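Side-chain contact in extracellular ligand-binding receptor (Desulfohalobium retbaense DSM 5692, PDB 5ERE), which probably acts as a sensory receptor, binding 2-oxo-4-methylpentanoic acid (ketoleucine) in a periplasmic-binding-protein module and cytosine in a Cache-type sensor module: residues Ala77-Ala82 with Gly103-Leu108. Residues are numbered along the deposited sequence; the frame is centred on the assembly and turned at random.
Sequences AIHPLA and GHTIRL. With EDO (1,2-ethanediol), chain G.
His-79 lays the edge of its imidazole against the side chain of Thr-105, making the only direct hydrogen bond between this part of helix 72-84 and the segment leading into strand 106-107. ND1 and the threonine OG1 are 2.8 Å apart and joined almost in a straight line (170°) in the plane of the ring. With CG anti to the backbone N (chi1 163°), the imidazole leaves the helix and meets that segment by its edge. His-104 also packs here: on the same edge CE1 comes within 3.5 Å of the carbonyl O of His-104, while its 4.2 Å approach to the CB of His-104 is looser. The far nitrogen of the ring, NE2, accepts hydrogen bonds from the backbone N-H groups of Thr-100 and Glu-101, so both nitrogens are engaged and the rotation of the buried imidazole is fixed.

The hydroxyl of Thr-105 has further partners. Its OG1 also bonds to His-89 ND1 on strand 88-92 and, at 3.1 Å, to a water. That water donates to the carbonyl O of His-79, 2.6 Å away, and thereby ties the helix backbone to the same hydroxyl. A single buried oxygen thus links two histidines and a solvent molecule. The side chain of Thr-105 lies about 12 Å from the bound ketoleucine.

Farther along, Arg-107 gives NH1 to the carbonyl O of Ser-94, a residue of the ketoleucine pocket, and NE forms a salt bridge with Asp-303; NH1 also lies 2.8 Å from O2 of a 1,2-ethanediol, probably from the crystallisation liquor.

The example illustrates how a polar side-chain network can join helix to sheet: helix 72-84, which follows strand 64-70 and leads to strand 88-92 in a right-handed beta-alpha-beta crossover, is fastened to the edge of the five-stranded parallel sheet of this periplasmic-binding-protein fold.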
loop_
_atom_site.group_PDB
_atom_site.type_symbol
_atom_site.label_atom_id
_atom_site.label_comp_id
_atom_site.label_asym_id
_atom_site.label_seq_id
_atom_site.Cartn_x
_atom_site.Cartn_y
_atom_site.Cartn_z
ATOM N N ALA A 77 3.010 -23.660 10.428
ATOM C CA ALA A 77 2.915 -25.013 10.984
ATOM C C ALA A 77 2.569 -25.000 12.475
ATOM O O ALA A 77 1.866 -25.881 12.964
ATOM C CB ALA A 77 4.211 -25.758 10.769
ATOM N N ILE A 78 3.087 -24.024 13.214
ATOM C CA ILE A 78 2.846 -23.993 14.657
ATOM C C ILE A 78 1.431 -23.465 14.961
ATOM O O ILE A 78 0.800 -23.899 15.924
ATOM C CB ILE A 78 3.942 -23.162 15.374
ATOM C CG1 ILE A 78 5.237 -23.990 15.370
ATOM C CG2 ILE A 78 3.522 -22.799 16.792
ATOM C CD1 ILE A 78 6.537 -23.257 15.727
ATOM N N HIS A 79 0.935 -22.558 14.121
ATOM C CA HIS A 79 -0.363 -21.902 14.318
ATOM C C HIS A 79 -1.521 -22.861 14.741
ATOM O O HIS A 79 -2.151 -22.651 15.786
ATOM C CB HIS A 79 -0.715 -21.135 13.039
ATOM C CG HIS A 79 -2.157 -20.749 12.921
ATOM N ND1 HIS A 79 -2.708 -19.703 13.622
ATOM C CD2 HIS A 79 -3.153 -21.245 12.145
ATOM C CE1 HIS A 79 -3.980 -19.576 13.301
ATOM N NE2 HIS A 79 -4.278 -20.504 12.410
ATOM N N PRO A 80 -1.796 -23.918 13.955
ATOM C CA PRO A 80 -2.890 -24.825 14.363
ATOM C C PRO A 80 -2.573 -25.687 15.581
ATOM O O PRO A 80 -3.482 -26.080 16.302
ATOM C CB PRO A 80 -3.088 -25.712 13.134
ATOM C CG PRO A 80 -1.780 -25.650 12.410
ATOM C CD PRO A 80 -1.275 -24.251 12.622
ATOM N N LEU A 81 -1.297 -25.979 15.793
ATOM C CA LEU A 81 -0.857 -26.776 16.927
ATOM C C LEU A 81 -0.976 -25.998 18.229
ATOM O O LEU A 81 -1.490 -26.517 19.211
ATOM C CB LEU A 81 0.589 -27.242 16.717
ATOM C CG LEU A 81 0.792 -28.045 15.432
ATOM C CD1 LEU A 81 2.254 -28.496 15.243
ATOM C CD2 LEU A 81 -0.102 -29.246 15.446
ATOM N N ALA A 82 -0.500 -24.757 18.238
ATOM C CA ALA A 82 -0.646 -23.921 19.419
ATOM C C ALA A 82 -2.119 -23.740 19.744
ATOM O O ALA A 82 -2.501 -23.729 20.913
ATOM C CB ALA A 82 0.020 -22.575 19.213
ATOM N N GLY A 103 -8.868 -16.060 15.943
ATOM C CA GLY A 103 -8.564 -15.718 17.319
ATOM C C GLY A 103 -7.296 -16.356 17.847
ATOM O O GLY A 103 -7.074 -16.399 19.051
ATOM N N HIS A 104 -6.448 -16.852 16.955
ATOM C CA HIS A 104 -5.215 -17.508 17.380
ATOM C C HIS A 104 -4.105 -16.973 16.537
ATOM O O HIS A 104 -4.283 -16.726 15.320
ATOM C CB HIS A 104 -5.295 -19.037 17.279
ATOM C CG HIS A 104 -6.268 -19.652 18.249
ATOM N ND1 HIS A 104 -5.879 -20.164 19.469
ATOM C CD2 HIS A 104 -7.609 -19.812 18.182
ATOM C CE1 HIS A 104 -6.942 -20.615 20.112
ATOM N NE2 HIS A 104 -8.003 -20.417 19.353
ATOM N N THR A 105 -2.979 -16.779 17.219
ATOM C CA THR A 105 -1.759 -16.238 16.646
ATOM C C THR A 105 -1.855 -14.749 16.383
ATOM O O THR A 105 -2.611 -14.286 15.540
ATOM C CB THR A 105 -1.351 -16.929 15.312
ATOM O OG1 THR A 105 -1.171 -18.331 15.538
ATOM C CG2 THR A 105 -0.033 -16.322 14.813
ATOM N N ILE A 106 -1.047 -14.001 17.108
ATOM C CA ILE A 106 -0.873 -12.614 16.813
ATOM C C ILE A 106 0.338 -12.535 15.893
ATOM O O ILE A 106 1.299 -13.241 16.103
ATOM C CB ILE A 106 -0.639 -11.794 18.095
ATOM C CG1 ILE A 106 -1.941 -11.691 18.906
ATOM C CG2 ILE A 106 -0.053 -10.397 17.780
ATOM C CD1 ILE A 106 -3.005 -10.777 18.299
ATOM N N ARG A 107 0.275 -11.669 14.901
ATOM C CA ARG A 107 1.381 -11.519 13.961
ATOM C C ARG A 107 1.891 -10.079 13.867
ATOM O O ARG A 107 1.136 -9.159 13.556
ATOM C CB ARG A 107 0.964 -11.987 12.582
ATOM C CG ARG A 107 2.018 -11.608 11.564
ATOM C CD ARG A 107 1.816 -12.302 10.253
ATOM N NE ARG A 107 0.588 -11.929 9.565
ATOM C CZ ARG A 107 0.401 -12.062 8.257
ATOM N NH1 ARG A 107 1.393 -12.528 7.482
ATOM N NH2 ARG A 107 -0.765 -11.703 7.717
ATOM N N LEU A 108 3.187 -9.903 14.087
ATOM C CA LEU A 108 3.799 -8.589 14.025
ATOM C C LEU A 108 4.311 -8.220 12.629
ATOM O O LEU A 108 4.654 -7.072 12.399
ATOM C CB LEU A 108 4.965 -8.505 15.012
ATOM C CG LEU A 108 4.602 -7.988 16.405
ATOM C CD1 LEU A 108 3.975 -9.070 17.148
ATOM C CD2 LEU A 108 5.874 -7.509 17.155
HETATM C C1 EDO G . -1.048 -12.516 3.631
HETATM O O1 EDO G . -0.481 -12.025 2.409
HETATM C C2 EDO G . -0.288 -13.776 3.991
HETATM O O2 EDO G . 0.028 -13.777 5.386
HETATM O O HOH W 1 -2.197 -20.604 17.324
#